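Local coordinates for tetrapyrrole methylase family protein (Chlorobaculum tepidum, PDB 3HH1) that probably catalyses, as the whole enzyme, the SAM-dependent 2'-O-methylation of a cytidine ribose in 16S rRNA, this piece being its N-terminal tetrapyrrole-methylase-type domain, at residues A[9-14]-A[19-24]; A[27-32]-A[83-88]. All coordinates share one frame; numbering follows the deposited sequence.

Interactions 1 and 2 lie with their centres about 7 Å apart on the same parallel sheet. Strands 8-13 and 82-87 are neighbours in it, and helix 23-31 links both contacts, through the loop leading into it in interaction 1 and through its later turns in interaction 2. Both segments of interaction 1 precede those of interaction 2 in the sequence. Where they meet, Y9 O lies 2.8 Å from L84 N and T13 O 2.8 Å from A88 N, both probable hydrogen bonds, while Y9 CB packs on T28 CG2. Together they illustrate how one helix, with its leading loop, is fixed over two adjacent strands of an alpha/beta domain.

Interaction 1. Residues A[9-14]-A[19-24]; sequences YVVATP and DDMTFR
The P14 ring meets selenomethionine M21 at its rim, through the CD-CG side, and neither ring face takes the contact. M21 CG comes up roughly level with the ring and stands 3.7 Å from P14 CD. The selenium follows at 3.9 Å, SE to P14 CD, so CG and SE of the selenoether chain both rest against the same ring carbon. Beyond SE the chain bends (chi3 52°), and this turn carries the terminal methyl back along the strand instead of past the proline. M21 CE consequently reaches T13 CG2 at 4.0 Å and, more loosely, V11 CG1 at 4.3 Å.

T13 divides its two branches between different tasks. Its CG2 faces the selenomethionine, while OG1 sits between the backbone N and the carbonyl carbon (chi1 58°) and is hydrogen-bonded to T86 O of the adjacent strand. The apolar branch therefore goes to the loop and the polar one is satisfied within the sheet. No hydrogen bond joins the two segments; M21, the one residue of 19-24 that touches 9-14, closes a contact of 141 Å² by dispersion forces.

This is a strand-loop-helix connection at the C-terminal end of a parallel strand, the end that in tetrapyrrole methylases probably faces the cofactor cleft. T22 follows M21 as N-cap of helix 23-31, its OG1 bonding A25 N. V26 of that helix, L46 of helix 40-49 and F50 also touch M21, while strand 8-13 runs hydrogen-bonded between strands 82-87 and 111-114.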
ATOM      1  N   TYR A   9       1.195  -4.842 -12.075  1.00 11.99           N
ATOM      2  CA  TYR A   9       1.493  -5.808 -11.009  1.00 12.81           C
ATOM      3  C   TYR A   9       2.254  -5.140  -9.892  1.00 14.24           C
ATOM      4  O   TYR A   9       3.252  -4.497 -10.147  1.00 16.24           O
ATOM      5  CB  TYR A   9       2.353  -6.960 -11.538  1.00 13.10           C
ATOM      6  CG  TYR A   9       1.607  -7.856 -12.485  1.00 14.43           C
ATOM      7  CD1 TYR A   9       0.639  -8.720 -12.024  1.00 16.57           C
ATOM      8  CD2 TYR A   9       1.836  -7.796 -13.858  1.00 14.94           C
ATOM      9  CE1 TYR A   9      -0.063  -9.516 -12.867  1.00 18.59           C
ATOM     10  CE2 TYR A   9       1.127  -8.571 -14.713  1.00 17.66           C
ATOM     11  CZ  TYR A   9       0.183  -9.457 -14.225  1.00 18.81           C
ATOM     12  OH  TYR A   9      -0.539 -10.260 -15.096  1.00 20.04           O
ATOM     13  N   VAL A  10       1.754  -5.221  -8.674  1.00 14.85           N
ATOM     14  CA  VAL A  10       2.428  -4.652  -7.524  1.00 14.52           C
ATOM     15  C   VAL A  10       3.178  -5.802  -6.822  1.00 16.94           C
ATOM     16  O   VAL A  10       2.563  -6.744  -6.281  1.00 18.54           O
ATOM     17  CB  VAL A  10       1.447  -3.946  -6.575  1.00 14.70           C
ATOM     18  CG1 VAL A  10       2.221  -3.313  -5.459  1.00 13.37           C
ATOM     19  CG2 VAL A  10       0.624  -2.869  -7.362  1.00 12.28           C
ATOM     20  N   VAL A  11       4.506  -5.692  -6.817  1.00 17.02           N
ATOM     21  CA  VAL A  11       5.392  -6.731  -6.358  1.00 19.23           C
ATOM     22  C   VAL A  11       6.127  -6.247  -5.116  1.00 20.95           C
ATOM     23  O   VAL A  11       6.879  -5.255  -5.173  1.00 21.20           O
ATOM     24  CB  VAL A  11       6.393  -7.114  -7.471  1.00 19.13           C
ATOM     25  CG1 VAL A  11       7.227  -8.302  -7.015  1.00 22.72           C
ATOM     26  CG2 VAL A  11       5.645  -7.429  -8.800  1.00 20.10           C
ATOM     27  N   ALA A  12       5.899  -6.913  -3.979  1.00 22.55           N
ATOM     28  CA  ALA A  12       6.558  -6.554  -2.733  1.00 24.83           C
ATOM     29  C   ALA A  12       7.927  -7.217  -2.687  1.00 26.16           C
ATOM     30  O   ALA A  12       8.026  -8.390  -2.998  1.00 28.25           O
ATOM     31  CB  ALA A  12       5.727  -7.008  -1.519  1.00 25.08           C
ATOM     32  N   THR A  13       8.979  -6.477  -2.335  1.00 26.27           N
ATOM     33  CA  THR A  13      10.324  -7.040  -2.358  1.00 27.43           C
ATOM     34  C   THR A  13      10.992  -6.826  -1.014  1.00 27.87           C
ATOM     35  O   THR A  13      10.912  -5.750  -0.469  1.00 28.47           O
ATOM     36  CB  THR A  13      11.211  -6.463  -3.520  1.00 27.92           C
ATOM     37  OG1 THR A  13      11.326  -5.044  -3.414  1.00 29.44           O
ATOM     38  CG2 THR A  13      10.590  -6.780  -4.920  1.00 27.99           C
ATOM     39  N   PRO A  14      11.630  -7.870  -0.465  1.00 28.65           N
ATOM     40  CA  PRO A  14      12.322  -7.754   0.847  1.00 29.42           C
ATOM     41  C   PRO A  14      13.662  -7.068   0.672  1.00 30.31           C
ATOM     42  O   PRO A  14      14.189  -7.026  -0.449  1.00 31.26           O
ATOM     43  CB  PRO A  14      12.544  -9.207   1.241  1.00 29.75           C
ATOM     44  CG  PRO A  14      12.758  -9.900  -0.085  1.00 28.97           C
ATOM     45  CD  PRO A  14      11.798  -9.205  -1.059  1.00 28.40           C
ATOM     46  N   ASP A  19      16.462 -14.298  -2.491  1.00 23.71           N
ATOM     47  CA  ASP A  19      16.237 -15.617  -3.129  1.00 23.81           C
ATOM     48  C   ASP A  19      15.009 -16.341  -2.556  1.00 22.59           C
ATOM     49  O   ASP A  19      14.524 -17.320  -3.164  1.00 21.50           O
ATOM     50  CB  ASP A  19      17.489 -16.488  -3.038  1.00 24.57           C
ATOM     51  CG  ASP A  19      18.544 -16.130  -4.087  1.00 28.21           C
ATOM     52  OD1 ASP A  19      18.273 -15.351  -5.059  1.00 34.25           O
ATOM     53  OD2 ASP A  19      19.646 -16.667  -3.961  1.00 34.13           O
ATOM     54  N   ASP A  20      14.472 -15.854  -1.427  1.00 21.05           N
ATOM     55  CA  ASP A  20      13.192 -16.390  -0.917  1.00 20.72           C
ATOM     56  C   ASP A  20      11.922 -15.835  -1.583  1.00 19.53           C
ATOM     57  O   ASP A  20      10.812 -16.296  -1.299  1.00 17.19           O
ATOM     58  CB  ASP A  20      13.105 -16.242   0.604  1.00 22.34           C
ATOM     59  CG  ASP A  20      14.013 -17.241   1.326  1.00 24.62           C
ATOM     60  OD1 ASP A  20      14.352 -18.290   0.727  1.00 30.70           O
ATOM     61  OD2 ASP A  20      14.400 -16.970   2.480  1.00 30.73           O
HETATM   62  N   MSE A  21      12.080 -14.863  -2.472  1.00 17.85           N
HETATM   63  CA  MSE A  21      10.961 -14.402  -3.289  1.00 17.50           C
HETATM   64  C   MSE A  21      10.440 -15.545  -4.123  1.00 17.26           C
HETATM   65  O   MSE A  21      11.221 -16.415  -4.538  1.00 16.49           O
HETATM   66  CB  MSE A  21      11.392 -13.289  -4.212  1.00 17.97           C
HETATM   67  CG  MSE A  21      11.691 -12.024  -3.452  1.00 21.50           C
HETATM   68 SE   MSE A  21      12.154 -10.560  -4.706  0.80 27.78          SE
HETATM   69  CE  MSE A  21      10.666 -10.621  -5.930  1.00 26.86           C
ATOM     70  N   THR A  22       9.137 -15.541  -4.386  1.00 15.30           N
ATOM     71  CA  THR A  22       8.583 -16.601  -5.228  1.00 15.05           C
ATOM     72  C   THR A  22       9.009 -16.495  -6.680  1.00 15.37           C
ATOM     73  O   THR A  22       9.244 -15.397  -7.244  1.00 14.81           O
ATOM     74  CB  THR A  22       7.045 -16.671  -5.173  1.00 15.46           C
ATOM     75  OG1 THR A  22       6.518 -15.496  -5.799  1.00 15.54           O
ATOM     76  CG2 THR A  22       6.518 -16.810  -3.739  1.00 15.11           C
ATOM     77  N   PHE A  23       9.061 -17.657  -7.323  1.00 14.31           N
ATOM     78  CA  PHE A  23       9.313 -17.698  -8.747  1.00 15.29           C
ATOM     79  C   PHE A  23       8.370 -16.782  -9.515  1.00 15.36           C
ATOM     80  O   PHE A  23       8.771 -16.032 -10.404  1.00 14.99           O
ATOM     81  CB  PHE A  23       9.210 -19.133  -9.270  1.00 14.35           C
ATOM     82  CG  PHE A  23       9.512 -19.252 -10.737  1.00 17.33           C
ATOM     83  CD1 PHE A  23      10.791 -19.407 -11.163  1.00 18.25           C
ATOM     84  CD2 PHE A  23       8.492 -19.162 -11.683  1.00 20.77           C
ATOM     85  CE1 PHE A  23      11.094 -19.499 -12.518  1.00 21.03           C
ATOM     86  CE2 PHE A  23       8.791 -19.218 -13.061  1.00 21.43           C
ATOM     87  CZ  PHE A  23      10.087 -19.397 -13.454  1.00 22.36           C
ATOM     88  N   ARG A  24       7.105 -16.831  -9.153  1.00 16.36           N
ATOM     89  CA  ARG A  24       6.090 -15.983  -9.781  1.00 18.73           C
ATOM     90  C   ARG A  24       6.464 -14.530  -9.716  1.00 17.44           C
ATOM     91  O   ARG A  24       6.331 -13.821 -10.705  1.00 19.36           O
ATOM     92  CB  ARG A  24       4.715 -16.190  -9.133  1.00 19.70           C
ATOM     93  CG  ARG A  24       3.584 -15.537  -9.934  1.00 24.41           C
ATOM     94  CD  ARG A  24       2.374 -15.365  -9.092  1.00 32.02           C
ATOM     95  NE  ARG A  24       1.980 -16.588  -8.386  1.00 37.94           N
ATOM     96  CZ  ARG A  24       1.009 -17.423  -8.758  1.00 42.74           C
ATOM     97  NH1 ARG A  24       0.758 -18.497  -8.014  1.00 43.99           N
ATOM     98  NH2 ARG A  24       0.298 -17.214  -9.868  1.00 45.88           N
TER

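Interaction 2. Residues A[27-32]-A[83-88]; sequences NTLRNA and ALVTDA
Helix 23-31 lies on one face of the parallel sheet, and L29 with A32, in the turn that follows, forms its contact with A83 and V85 of strand 82-87. The L29 branch that does the touching is CD2. It stands 3.7 Å from A83 CB, and its second neighbour, V85 CG1, is equally distant at 3.7 Å, although V85 is modelled in two conformers and that pair holds for one of them. In this conformer the two partners lie roughly at right angles as seen from CD2, and the methyl bridges A83 and V85, two positions apart and separated by L84. With CD1 extended (chi2 176°), the other methyl, CD2, is turned out of the chain line and onto the strand; the L29 side chain and that of V85, again in this conformer, cross at about a right angle.

A83 is approached from a second direction by A32, whose CB stands 4.0 Å from A83 CB. Two such small residues let the backbones come close, with the A32 and A83 CA atoms 6.1 Å apart. The topology explains the pairing: helix 23-31 is the connection of a beta-alpha-beta crossover from strand 8-13 to strand 34-37, and strand 82-87 is inserted between those two, beneath the helix. L84 points away to the other face. All four touching residues are buried and apolar, and no hydrogen bond crosses.

Beside this turn, K55 NZ bonds the carbonyl oxygens of R30 and A32. I35, L46 and V11 also pack on L29.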
ATOM      1  N   ASN A  27       9.633 -13.833 -11.898  1.00 15.92           N
ATOM      2  CA  ASN A  27       9.304 -13.993 -13.319  1.00 18.20           C
ATOM      3  C   ASN A  27       8.503 -12.783 -13.787  1.00 17.15           C
ATOM      4  O   ASN A  27       8.666 -12.329 -14.917  1.00 17.25           O
ATOM      5  CB  ASN A  27       8.531 -15.255 -13.533  1.00 17.78           C
ATOM      6  CG  ASN A  27       8.543 -15.723 -14.961  1.00 23.69           C
ATOM      7  OD1 ASN A  27       7.510 -15.816 -15.583  1.00 28.30           O
ATOM      8  ND2 ASN A  27       9.710 -16.026 -15.471  1.00 25.69           N
ATOM      9  N   THR A  28       7.647 -12.286 -12.907  1.00 16.45           N
ATOM     10  CA  THR A  28       6.872 -11.082 -13.187  1.00 16.54           C
ATOM     11  C   THR A  28       7.770  -9.907 -13.466  1.00 17.31           C
ATOM     12  O   THR A  28       7.575  -9.213 -14.484  1.00 17.93           O
ATOM     13  CB  THR A  28       5.868 -10.753 -12.082  1.00 18.01           C
ATOM     14  OG1 THR A  28       4.961 -11.869 -11.959  1.00 18.99           O
ATOM     15  CG2 THR A  28       5.078  -9.429 -12.436  1.00 16.64           C
ATOM     16  N   LEU A  29       8.765  -9.695 -12.616  1.00 16.37           N
ATOM     17  CA  LEU A  29       9.724  -8.626 -12.806  1.00 17.33           C
ATOM     18  C   LEU A  29      10.564  -8.868 -14.059  1.00 18.10           C
ATOM     19  O   LEU A  29      10.833  -7.937 -14.821  1.00 19.33           O
ATOM     20  CB  LEU A  29      10.662  -8.531 -11.621  1.00 17.01           C
ATOM     21  CG  LEU A  29       9.973  -8.188 -10.293  1.00 18.63           C
ATOM     22  CD1 LEU A  29      11.026  -8.240  -9.187  1.00 22.33           C
ATOM     23  CD2 LEU A  29       9.230  -6.871 -10.268  1.00 21.77           C
ATOM     24  N   ARG A  30      10.960 -10.127 -14.267  1.00 16.47           N
ATOM     25  CA  ARG A  30      11.843 -10.444 -15.386  1.00 17.19           C
ATOM     26  C   ARG A  30      11.220 -10.069 -16.741  1.00 16.80           C
ATOM     27  O   ARG A  30      11.931  -9.576 -17.654  1.00 16.96           O
ATOM     28  CB  ARG A  30      12.220 -11.927 -15.315  1.00 17.08           C
ATOM     29  CG  ARG A  30      13.271 -12.318 -16.257  1.00 19.37           C
ATOM     30  CD  ARG A  30      13.617 -13.806 -16.186  1.00 22.77           C
ATOM     31  NE  ARG A  30      13.989 -14.311 -14.875  1.00 22.81           N
ATOM     32  CZ  ARG A  30      15.172 -14.144 -14.282  1.00 25.99           C
ATOM     33  NH1 ARG A  30      15.376 -14.689 -13.098  1.00 28.37           N
ATOM     34  NH2 ARG A  30      16.152 -13.451 -14.843  1.00 24.86           N
ATOM     35  N   ASN A  31       9.920 -10.339 -16.885  1.00 16.53           N
ATOM     36  CA  ASN A  31       9.231 -10.174 -18.159  1.00 16.28           C
ATOM     37  C   ASN A  31       8.340  -8.965 -18.302  1.00 16.37           C
ATOM     38  O   ASN A  31       7.612  -8.853 -19.272  1.00 15.82           O
ATOM     39  CB  ASN A  31       8.434 -11.461 -18.449  1.00 16.09           C
ATOM     40  CG  ASN A  31       9.373 -12.702 -18.532  1.00 17.78           C
ATOM     41  OD1 ASN A  31      10.547 -12.592 -18.967  1.00 22.10           O
ATOM     42  ND2 ASN A  31       8.863 -13.863 -18.124  1.00 20.02           N
ATOM     43  N   ALA A  32       8.383  -8.056 -17.325  1.00 16.80           N
ATOM     44  CA  ALA A  32       7.542  -6.867 -17.350  1.00 17.43           C
ATOM     45  C   ALA A  32       7.932  -5.951 -18.460  1.00 17.38           C
ATOM     46  O   ALA A  32       9.096  -5.869 -18.806  1.00 17.77           O
ATOM     47  CB  ALA A  32       7.668  -6.105 -15.984  1.00 17.58           C
ATOM     48  N   ALA A  83       5.450  -3.556 -13.726  1.00 15.59           N
ATOM     49  CA  ALA A  83       5.588  -4.037 -12.372  1.00 16.09           C
ATOM     50  C   ALA A  83       5.990  -2.859 -11.499  1.00 15.23           C
ATOM     51  O   ALA A  83       6.952  -2.197 -11.814  1.00 16.80           O
ATOM     52  CB  ALA A  83       6.655  -5.158 -12.282  1.00 16.05           C
ATOM     53  N   LEU A  84       5.208  -2.571 -10.475  1.00 16.96           N
ATOM     54  CA  LEU A  84       5.567  -1.555  -9.474  1.00 16.95           C
ATOM     55  C   LEU A  84       6.196  -2.308  -8.292  1.00 16.99           C
ATOM     56  O   LEU A  84       5.572  -3.185  -7.712  1.00 15.92           O
ATOM     57  CB  LEU A  84       4.303  -0.802  -9.027  1.00 17.32           C
ATOM     58  CG  LEU A  84       4.457   0.170  -7.857  1.00 19.06           C
ATOM     59  CD1 LEU A  84       5.482   1.207  -8.166  1.00 20.42           C
ATOM     60  CD2 LEU A  84       3.075   0.791  -7.632  1.00 23.16           C
ATOM     61  N   VAL A  85       7.441  -1.974  -7.968  0.50 17.38           N
ATOM     62  CA  VAL A  85       8.081  -2.585  -6.838  0.50 18.56           C
ATOM     63  C   VAL A  85       7.833  -1.699  -5.628  0.50 19.97           C
ATOM     64  O   VAL A  85       7.805  -0.474  -5.711  0.50 18.99           O
ATOM     65  CB  VAL A  85       9.577  -2.826  -7.069  0.50 18.88           C
ATOM     66  CG1 VAL A  85       9.763  -3.803  -8.246  0.50 18.36           C
ATOM     67  CG2 VAL A  85      10.277  -1.541  -7.326  0.50 19.69           C
ATOM     68  N   THR A  86       7.592  -2.347  -4.509  1.00 21.48           N
ATOM     69  CA  THR A  86       7.446  -1.661  -3.254  1.00 24.49           C
ATOM     70  C   THR A  86       8.264  -2.456  -2.273  1.00 25.95           C
ATOM     71  O   THR A  86       8.681  -3.575  -2.569  1.00 25.96           O
ATOM     72  CB  THR A  86       5.965  -1.558  -2.794  1.00 25.98           C
ATOM     73  OG1 THR A  86       5.418  -2.869  -2.586  1.00 29.51           O
ATOM     74  CG2 THR A  86       5.120  -0.798  -3.835  1.00 28.25           C
ATOM     75  N   ASP A  87       8.541  -1.876  -1.124  1.00 27.77           N
ATOM     76  CA  ASP A  87       9.220  -2.631  -0.042  1.00 28.88           C
ATOM     77  C   ASP A  87       8.256  -3.589   0.647  1.00 28.81           C
ATOM     78  O   ASP A  87       7.116  -3.216   0.946  1.00 28.88           O
ATOM     79  CB  ASP A  87       9.787  -1.695   0.995  1.00 29.42           C
ATOM     80  CG  ASP A  87      10.755  -0.661   0.411  1.00 33.92           C
ATOM     81  OD1 ASP A  87      11.245  -0.840  -0.731  1.00 37.01           O
ATOM     82  OD2 ASP A  87      11.053   0.338   1.129  1.00 38.56           O
ATOM     83  N   ALA A  88       8.727  -4.806   0.934  1.00 28.65           N
ATOM     84  CA  ALA A  88       7.901  -5.871   1.542  1.00 28.63           C
ATOM     85  C   ALA A  88       7.400  -5.533   2.944  1.00 28.57           C
ATOM     86  O   ALA A  88       6.275  -5.929   3.337  1.00 29.76           O
ATOM     87  CB  ALA A  88       8.709  -7.155   1.625  1.00 29.15           C
TER